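PDB 1EZW: 5,10-methylenetetrahydromethanopterin reductase from Methanopyrus kandleri, which catalyses the reversible, coenzyme F420-dependent reduction of methylene-tetrahydromethanopterin to methyl-tetrahydromethanopterin, a step of methanogenesis from carbon dioxide. Local coordinates for residues A[23-28]-A[335-340]; A[243-248]-A[299-304]. All coordinates share one frame; numbering follows the deposited sequence.

Contact 1 (A[23-28]-A[335-340])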
ATOM      1  N   ILE A  23      11.225  -9.044   0.068  1.00 13.87           N
ATOM      2  CA  ILE A  23      10.413  -9.890   0.959  1.00 14.17           C
ATOM      3  C   ILE A  23       9.257 -10.526   0.171  1.00 15.51           C
ATOM      4  O   ILE A  23       8.928 -11.704   0.391  1.00 16.23           O
ATOM      5  CB  ILE A  23       9.900  -9.073   2.152  1.00 14.45           C
ATOM      6  CG1 ILE A  23      11.100  -8.703   3.044  1.00 15.63           C
ATOM      7  CG2 ILE A  23       8.897  -9.912   2.986  1.00 13.27           C
ATOM      8  CD1 ILE A  23      10.759  -7.781   4.259  1.00 17.68           C
ATOM      9  N   LYS A  24       8.643  -9.771  -0.754  1.00 13.72           N
ATOM     10  CA  LYS A  24       7.604 -10.376  -1.594  1.00 14.24           C
ATOM     11  C   LYS A  24       8.218 -11.517  -2.451  1.00 15.61           C
ATOM     12  O   LYS A  24       7.597 -12.571  -2.573  1.00 15.65           O
ATOM     13  CB  LYS A  24       6.953  -9.292  -2.488  1.00 14.85           C
ATOM     14  CG  LYS A  24       5.962  -9.815  -3.554  1.00 15.89           C
ATOM     15  CD  LYS A  24       4.792 -10.525  -2.888  1.00 16.00           C
ATOM     16  CE  LYS A  24       3.541 -10.610  -3.814  1.00 21.68           C
ATOM     17  NZ  LYS A  24       3.699 -11.509  -4.940  1.00 19.50           N
ATOM     18  N   VAL A  25       9.406 -11.321  -3.024  1.00 14.70           N
ATOM     19  CA  VAL A  25      10.051 -12.389  -3.806  1.00 16.48           C
ATOM     20  C   VAL A  25      10.272 -13.605  -2.920  1.00 15.68           C
ATOM     21  O   VAL A  25       9.931 -14.733  -3.321  1.00 16.11           O
ATOM     22  CB  VAL A  25      11.341 -11.935  -4.475  1.00 16.84           C
ATOM     23  CG1 VAL A  25      11.985 -13.120  -5.270  1.00 16.68           C
ATOM     24  CG2 VAL A  25      10.995 -10.784  -5.472  1.00 18.85           C
ATOM     25  N   ALA A  26      10.738 -13.378  -1.703  1.00 14.58           N
ATOM     26  CA  ALA A  26      10.903 -14.521  -0.762  1.00 15.09           C
ATOM     27  C   ALA A  26       9.574 -15.233  -0.498  1.00 15.13           C
ATOM     28  O   ALA A  26       9.484 -16.492  -0.534  1.00 14.48           O
ATOM     29  CB  ALA A  26      11.528 -14.046   0.565  1.00 16.11           C
ATOM     30  N   GLU A  27       8.506 -14.482  -0.220  1.00 14.01           N
ATOM     31  CA  GLU A  27       7.201 -15.103  -0.004  1.00 13.95           C
ATOM     32  C   GLU A  27       6.798 -15.932  -1.232  1.00 15.39           C
ATOM     33  O   GLU A  27       6.313 -17.060  -1.103  1.00 15.65           O
ATOM     34  CB  GLU A  27       6.119 -14.042   0.202  1.00 15.28           C
ATOM     35  CG  GLU A  27       4.719 -14.616   0.347  1.00 15.30           C
ATOM     36  CD  GLU A  27       3.711 -13.505   0.626  1.00 17.18           C
ATOM     37  OE1 GLU A  27       2.880 -13.193  -0.256  1.00 18.87           O
ATOM     38  OE2 GLU A  27       3.811 -12.942   1.729  1.00 16.36           O
ATOM     39  N   ASP A  28       6.973 -15.359  -2.423  1.00 13.37           N
ATOM     40  CA  ASP A  28       6.561 -16.036  -3.648  1.00 14.96           C
ATOM     41  C   ASP A  28       7.348 -17.336  -3.847  1.00 15.77           C
ATOM     42  O   ASP A  28       6.847 -18.278  -4.499  1.00 17.28           O
ATOM     43  CB  ASP A  28       6.816 -15.156  -4.879  1.00 15.68           C
ATOM     44  CG  ASP A  28       5.850 -13.982  -4.994  1.00 20.14           C
ATOM     45  OD1 ASP A  28       4.857 -13.890  -4.263  1.00 17.80           O
ATOM     46  OD2 ASP A  28       6.124 -13.140  -5.859  1.00 19.33           O
ATOM     47  N   ALA A 335      19.157 -14.949  -6.141  1.00 20.86           N
ATOM     48  CA  ALA A 335      19.548 -15.894  -5.073  1.00 20.39           C
ATOM     49  C   ALA A 335      18.311 -16.427  -4.348  1.00 19.77           C
ATOM     50  O   ALA A 335      18.153 -17.622  -4.084  1.00 19.47           O
ATOM     51  CB  ALA A 335      20.516 -15.208  -4.095  1.00 20.90           C
ATOM     52  N   ILE A 336      17.395 -15.528  -4.019  1.00 18.58           N
ATOM     53  CA  ILE A 336      16.181 -15.962  -3.370  1.00 17.39           C
ATOM     54  C   ILE A 336      15.415 -16.949  -4.246  1.00 17.49           C
ATOM     55  O   ILE A 336      14.869 -17.933  -3.764  1.00 18.93           O
ATOM     56  CB  ILE A 336      15.280 -14.714  -3.043  1.00 16.84           C
ATOM     57  CG1 ILE A 336      15.984 -13.873  -1.971  1.00 18.33           C
ATOM     58  CG2 ILE A 336      13.860 -15.160  -2.606  1.00 18.36           C
ATOM     59  CD1 ILE A 336      15.391 -12.444  -1.785  1.00 18.42           C
ATOM     60  N   GLU A 337      15.349 -16.656  -5.546  1.00 19.43           N
ATOM     61  CA  GLU A 337      14.638 -17.524  -6.473  1.00 21.41           C
ATOM     62  C   GLU A 337      15.344 -18.884  -6.593  1.00 21.72           C
ATOM     63  O   GLU A 337      14.685 -19.919  -6.698  1.00 21.44           O
ATOM     64  CB  GLU A 337      14.540 -16.820  -7.841  1.00 22.21           C
ATOM     65  CG  GLU A 337      13.584 -15.619  -7.780  1.00 20.77           C
ATOM     66  CD  GLU A 337      13.472 -14.893  -9.093  1.00 24.99           C
ATOM     67  OE1 GLU A 337      14.512 -14.761  -9.795  1.00 24.65           O
ATOM     68  OE2 GLU A 337      12.359 -14.434  -9.401  1.00 22.66           O
ATOM     69  N   LEU A 338      16.668 -18.864  -6.571  1.00 21.83           N
ATOM     70  CA  LEU A 338      17.434 -20.116  -6.670  1.00 23.44           C
ATOM     71  C   LEU A 338      17.139 -20.956  -5.410  1.00 23.21           C
ATOM     72  O   LEU A 338      16.942 -22.181  -5.471  1.00 24.86           O
ATOM     73  CB  LEU A 338      18.919 -19.765  -6.844  1.00 24.47           C
ATOM     74  CG  LEU A 338      19.846 -20.899  -7.258  1.00 28.48           C
ATOM     75  CD1 LEU A 338      19.240 -21.657  -8.460  1.00 27.86           C
ATOM     76  CD2 LEU A 338      21.205 -20.317  -7.562  1.00 28.64           C
ATOM     77  N   VAL A 339      17.029 -20.315  -4.248  1.00 22.43           N
ATOM     78  CA  VAL A 339      16.640 -21.071  -3.055  1.00 20.23           C
ATOM     79  C   VAL A 339      15.217 -21.643  -3.213  1.00 21.41           C
ATOM     80  O   VAL A 339      14.965 -22.810  -2.917  1.00 21.72           O
ATOM     81  CB  VAL A 339      16.692 -20.173  -1.761  1.00 20.06           C
ATOM     82  CG1 VAL A 339      16.091 -20.941  -0.531  1.00 19.90           C
ATOM     83  CG2 VAL A 339      18.099 -19.773  -1.476  1.00 19.54           C
ATOM     84  N   GLY A 340      14.261 -20.834  -3.684  1.00 21.05           N
ATOM     85  CA  GLY A 340      12.907 -21.348  -3.814  1.00 22.33           C
ATOM     86  C   GLY A 340      12.786 -22.472  -4.850  1.00 24.41           C
ATOM     87  O   GLY A 340      12.014 -23.412  -4.664  1.00 25.96           O
TER
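Ile-336 lays its CG2 methyl over the backbone of Ala-26, CG2 coming to 3.5 Å from the Ala-26 CA, while the alanine's own CB stands a little farther from the same methyl, at 4.1 Å. The branch that does this is CG2 because it lies opposite the backbone N about the first torsion (chi1 -67° for CG1), which sends it out from segment 335-340 toward segment 23-28. With only a CB on Ala-26, the methyl lies directly against its main chain. Val-25 closes the same methyl from the neighbouring position: its CG1, trans to the backbone N at chi1 179°, reaches Ile-336 CG2 at 3.8 Å, the two side chains meeting at a slant. That same CG1 also touches the aliphatic part of Glu-337, 3.9 Å from its CG, so one valine methyl is shared between two successive residues of the other helix. The contact of Glu-337 here is with its methylene; its carboxylate forms a salt bridge with Lys-15 of the third subunit, and Val-25 also packs on that lysine. On the other flank of helix 16-28, Lys-24 bridges to Asp-28, NZ to OD1 2.7 Å, and makes a cation-pi contact with Trp-85 of the second subunit. The two helix segments run nearly parallel, 13° apart with axes 9.1 Å from each other, as expected of neighbouring outer helices in a (beta/alpha)8 barrel. They are the first and last of the chain, and Ala-26 and Ile-336 both rest on Ile-8 of strand 5-10 beneath them.

Contact 2 (A[243-248]-A[299-304])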
ATOM      1  N   GLU A 243      32.730 -16.257  -3.289  1.00 33.00           N
ATOM      2  CA  GLU A 243      33.396 -14.973  -3.286  1.00 33.75           C
ATOM      3  C   GLU A 243      32.558 -13.908  -2.593  1.00 32.75           C
ATOM      4  O   GLU A 243      33.082 -13.070  -1.858  1.00 32.35           O
ATOM      5  CB  GLU A 243      33.683 -14.545  -4.730  1.00 36.62           C
ATOM      6  CG  GLU A 243      34.555 -13.294  -4.838  1.00 39.76           C
ATOM      7  CD  GLU A 243      35.903 -13.485  -4.174  1.00 42.06           C
ATOM      8  OE1 GLU A 243      36.491 -14.575  -4.358  1.00 44.19           O
ATOM      9  OE2 GLU A 243      36.375 -12.549  -3.487  1.00 43.45           O
ATOM     10  N   ALA A 244      31.249 -13.939  -2.836  1.00 32.72           N
ATOM     11  CA  ALA A 244      30.334 -12.957  -2.253  1.00 32.13           C
ATOM     12  C   ALA A 244      30.301 -12.990  -0.728  1.00 32.43           C
ATOM     13  O   ALA A 244      29.956 -12.002  -0.073  1.00 31.00           O
ATOM     14  CB  ALA A 244      28.932 -13.172  -2.828  1.00 31.45           C
ATOM     15  N   THR A 245      30.653 -14.127  -0.136  1.00 31.97           N
ATOM     16  CA  THR A 245      30.635 -14.211   1.312  1.00 32.75           C
ATOM     17  C   THR A 245      31.813 -13.532   2.003  1.00 33.20           C
ATOM     18  O   THR A 245      31.694 -13.132   3.152  1.00 33.43           O
ATOM     19  CB  THR A 245      30.683 -15.671   1.851  1.00 32.21           C
ATOM     20  OG1 THR A 245      31.967 -16.230   1.559  1.00 33.32           O
ATOM     21  CG2 THR A 245      29.631 -16.540   1.232  1.00 30.66           C
ATOM     22  N   LYS A 246      32.932 -13.379   1.307  1.00 34.87           N
ATOM     23  CA  LYS A 246      34.141 -12.862   1.959  1.00 36.21           C
ATOM     24  C   LYS A 246      34.068 -11.639   2.847  1.00 37.33           C
ATOM     25  O   LYS A 246      34.473 -11.709   4.013  1.00 36.98           O
ATOM     26  CB  LYS A 246      35.271 -12.740   0.931  1.00 35.49           C
ATOM     27  CG  LYS A 246      35.697 -14.126   0.449  1.00 36.54           C
ATOM     28  CD  LYS A 246      36.861 -14.121  -0.529  1.00 37.81           C
ATOM     29  CE  LYS A 246      37.133 -15.542  -1.029  1.00 37.91           C
ATOM     30  NZ  LYS A 246      38.182 -15.603  -2.087  1.00 39.92           N
ATOM     31  N   ILE A 247      33.545 -10.526   2.346  1.00 38.28           N
ATOM     32  CA  ILE A 247      33.461  -9.352   3.198  1.00 39.31           C
ATOM     33  C   ILE A 247      32.672  -9.666   4.459  1.00 38.70           C
ATOM     34  O   ILE A 247      33.065  -9.284   5.554  1.00 39.43           O
ATOM     35  CB  ILE A 247      32.805  -8.148   2.481  1.00 40.88           C
ATOM     36  CG1 ILE A 247      32.756  -6.942   3.426  1.00 42.47           C
ATOM     37  CG2 ILE A 247      31.380  -8.503   2.045  1.00 41.37           C
ATOM     38  CD1 ILE A 247      34.105  -6.497   3.967  1.00 43.57           C
ATOM     39  N   VAL A 248      31.561 -10.387   4.319  1.00 37.76           N
ATOM     40  CA  VAL A 248      30.762 -10.695   5.498  1.00 36.48           C
ATOM     41  C   VAL A 248      31.497 -11.653   6.446  1.00 36.48           C
ATOM     42  O   VAL A 248      31.504 -11.442   7.649  1.00 37.37           O
ATOM     43  CB  VAL A 248      29.371 -11.273   5.112  1.00 36.37           C
ATOM     44  CG1 VAL A 248      28.576 -11.590   6.373  1.00 35.14           C
ATOM     45  CG2 VAL A 248      28.584 -10.246   4.249  1.00 35.73           C
ATOM     46  N   SER A 299      29.633 -19.549   7.088  1.00 27.17           N
ATOM     47  CA  SER A 299      28.645 -19.249   6.049  1.00 25.93           C
ATOM     48  C   SER A 299      28.176 -20.555   5.445  1.00 26.45           C
ATOM     49  O   SER A 299      28.785 -21.634   5.674  1.00 25.16           O
ATOM     50  CB  SER A 299      29.259 -18.395   4.926  1.00 26.52           C
ATOM     51  OG  SER A 299      30.058 -19.180   4.030  1.00 26.61           O
ATOM     52  N   ILE A 300      27.074 -20.460   4.713  1.00 24.30           N
ATOM     53  CA  ILE A 300      26.541 -21.569   3.942  1.00 24.88           C
ATOM     54  C   ILE A 300      26.685 -20.973   2.550  1.00 26.15           C
ATOM     55  O   ILE A 300      25.924 -20.079   2.150  1.00 24.35           O
ATOM     56  CB  ILE A 300      25.071 -21.853   4.238  1.00 26.79           C
ATOM     57  CG1 ILE A 300      24.914 -22.418   5.646  1.00 27.93           C
ATOM     58  CG2 ILE A 300      24.521 -22.876   3.255  1.00 24.91           C
ATOM     59  CD1 ILE A 300      23.455 -22.636   5.983  1.00 28.45           C
ATOM     60  N   ALA A 301      27.676 -21.448   1.802  1.00 25.20           N
ATOM     61  CA  ALA A 301      27.913 -20.901   0.473  1.00 24.70           C
ATOM     62  C   ALA A 301      28.202 -21.921  -0.632  1.00 26.98           C
ATOM     63  O   ALA A 301      28.859 -22.945  -0.398  1.00 27.28           O
ATOM     64  CB  ALA A 301      29.066 -19.883   0.544  1.00 24.96           C
ATOM     65  N   GLY A 302      27.722 -21.630  -1.839  1.00 25.24           N
ATOM     66  CA  GLY A 302      27.978 -22.526  -2.964  1.00 25.99           C
ATOM     67  C   GLY A 302      26.831 -22.656  -3.930  1.00 27.57           C
ATOM     68  O   GLY A 302      25.937 -21.807  -3.915  1.00 24.65           O
ATOM     69  N   ASP A 303      26.845 -23.685  -4.783  1.00 26.76           N
ATOM     70  CA  ASP A 303      25.739 -23.882  -5.713  1.00 26.91           C
ATOM     71  C   ASP A 303      24.642 -24.610  -4.969  1.00 26.69           C
ATOM     72  O   ASP A 303      24.831 -25.013  -3.815  1.00 26.42           O
ATOM     73  CB  ASP A 303      26.188 -24.599  -7.024  1.00 26.39           C
ATOM     74  CG  ASP A 303      26.858 -25.958  -6.792  1.00 30.47           C
ATOM     75  OD1 ASP A 303      27.603 -26.391  -7.709  1.00 30.70           O
ATOM     76  OD2 ASP A 303      26.644 -26.611  -5.761  1.00 26.13           O
ATOM     77  N   PRO A 304      23.461 -24.755  -5.578  1.00 26.47           N
ATOM     78  CA  PRO A 304      22.359 -25.440  -4.908  1.00 25.46           C
ATOM     79  C   PRO A 304      22.706 -26.803  -4.311  1.00 28.37           C
ATOM     80  O   PRO A 304      22.248 -27.154  -3.223  1.00 25.99           O
ATOM     81  CB  PRO A 304      21.288 -25.491  -5.996  1.00 27.49           C
ATOM     82  CG  PRO A 304      21.533 -24.218  -6.708  1.00 27.31           C
ATOM     83  CD  PRO A 304      23.021 -24.266  -6.894  1.00 28.01           C
TER
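Thr-245 meets the loop and strand of 299-304 with its methyl: CG2 stands 3.5 Å from the CB of Ala-301, tighter than usual for two carbons, and 3.9 Å from the OG of Ser-299. The threonine's first torsion settles which branch faces across. With chi1 68°, OG1 sits between the backbone N and the carbonyl carbon and hydrogen-bonds to the carbonyl O of Ile-242 one turn back in its own helix, leaving CG2 to project from helix 238-254. Ser-299 and Ala-301, two residues apart, both direct their CB toward the helix; the CB of Ile-300 between them is directed away, and its side chain packs on helix 304-316. The Ser-299 hydroxyl is likewise engaged at home, bonded to the carbonyl O of Ile-295, so the threonine methyl lies beside an oxygen whose polar partner is elsewhere.

Strand 300-302 is not part of the barrel wall; it pairs in parallel with strand 232-234 through backbone bonds from Ile-300 and Gly-302, and this small two-stranded sheet lies beside the TIM barrel, with Thr-245 also touching Ser-233. Just beyond the strand, Asp-303 takes the N-cap position of helix 304-316. Farther round helix 238-254, Lys-246 NZ bridges to Glu-243 OE1 at 3.0 Å, approaching on the syn side but 30° out of the carboxylate plane.

Overall arrangement
Both contacts are buried, and each joins its segments through carbon contacts, with the charged pairs Lys-24–Asp-28 and Lys-246–Glu-243 lying within single helices. Contact 1 links the first and last helices of the chain on the outside of the barrel and lies next to two other subunits, so its edges carry intersubunit bonds. Contact 2 joins a helix to a strand of the small sheet, and no other chain touches it. It is the smaller of the two, 95 against 162 Å², and uses one methyl against small residues. Their centres are about 17 Å apart, and they meet where Leu-338 CG packs on Pro-304 CG at 3.8 Å.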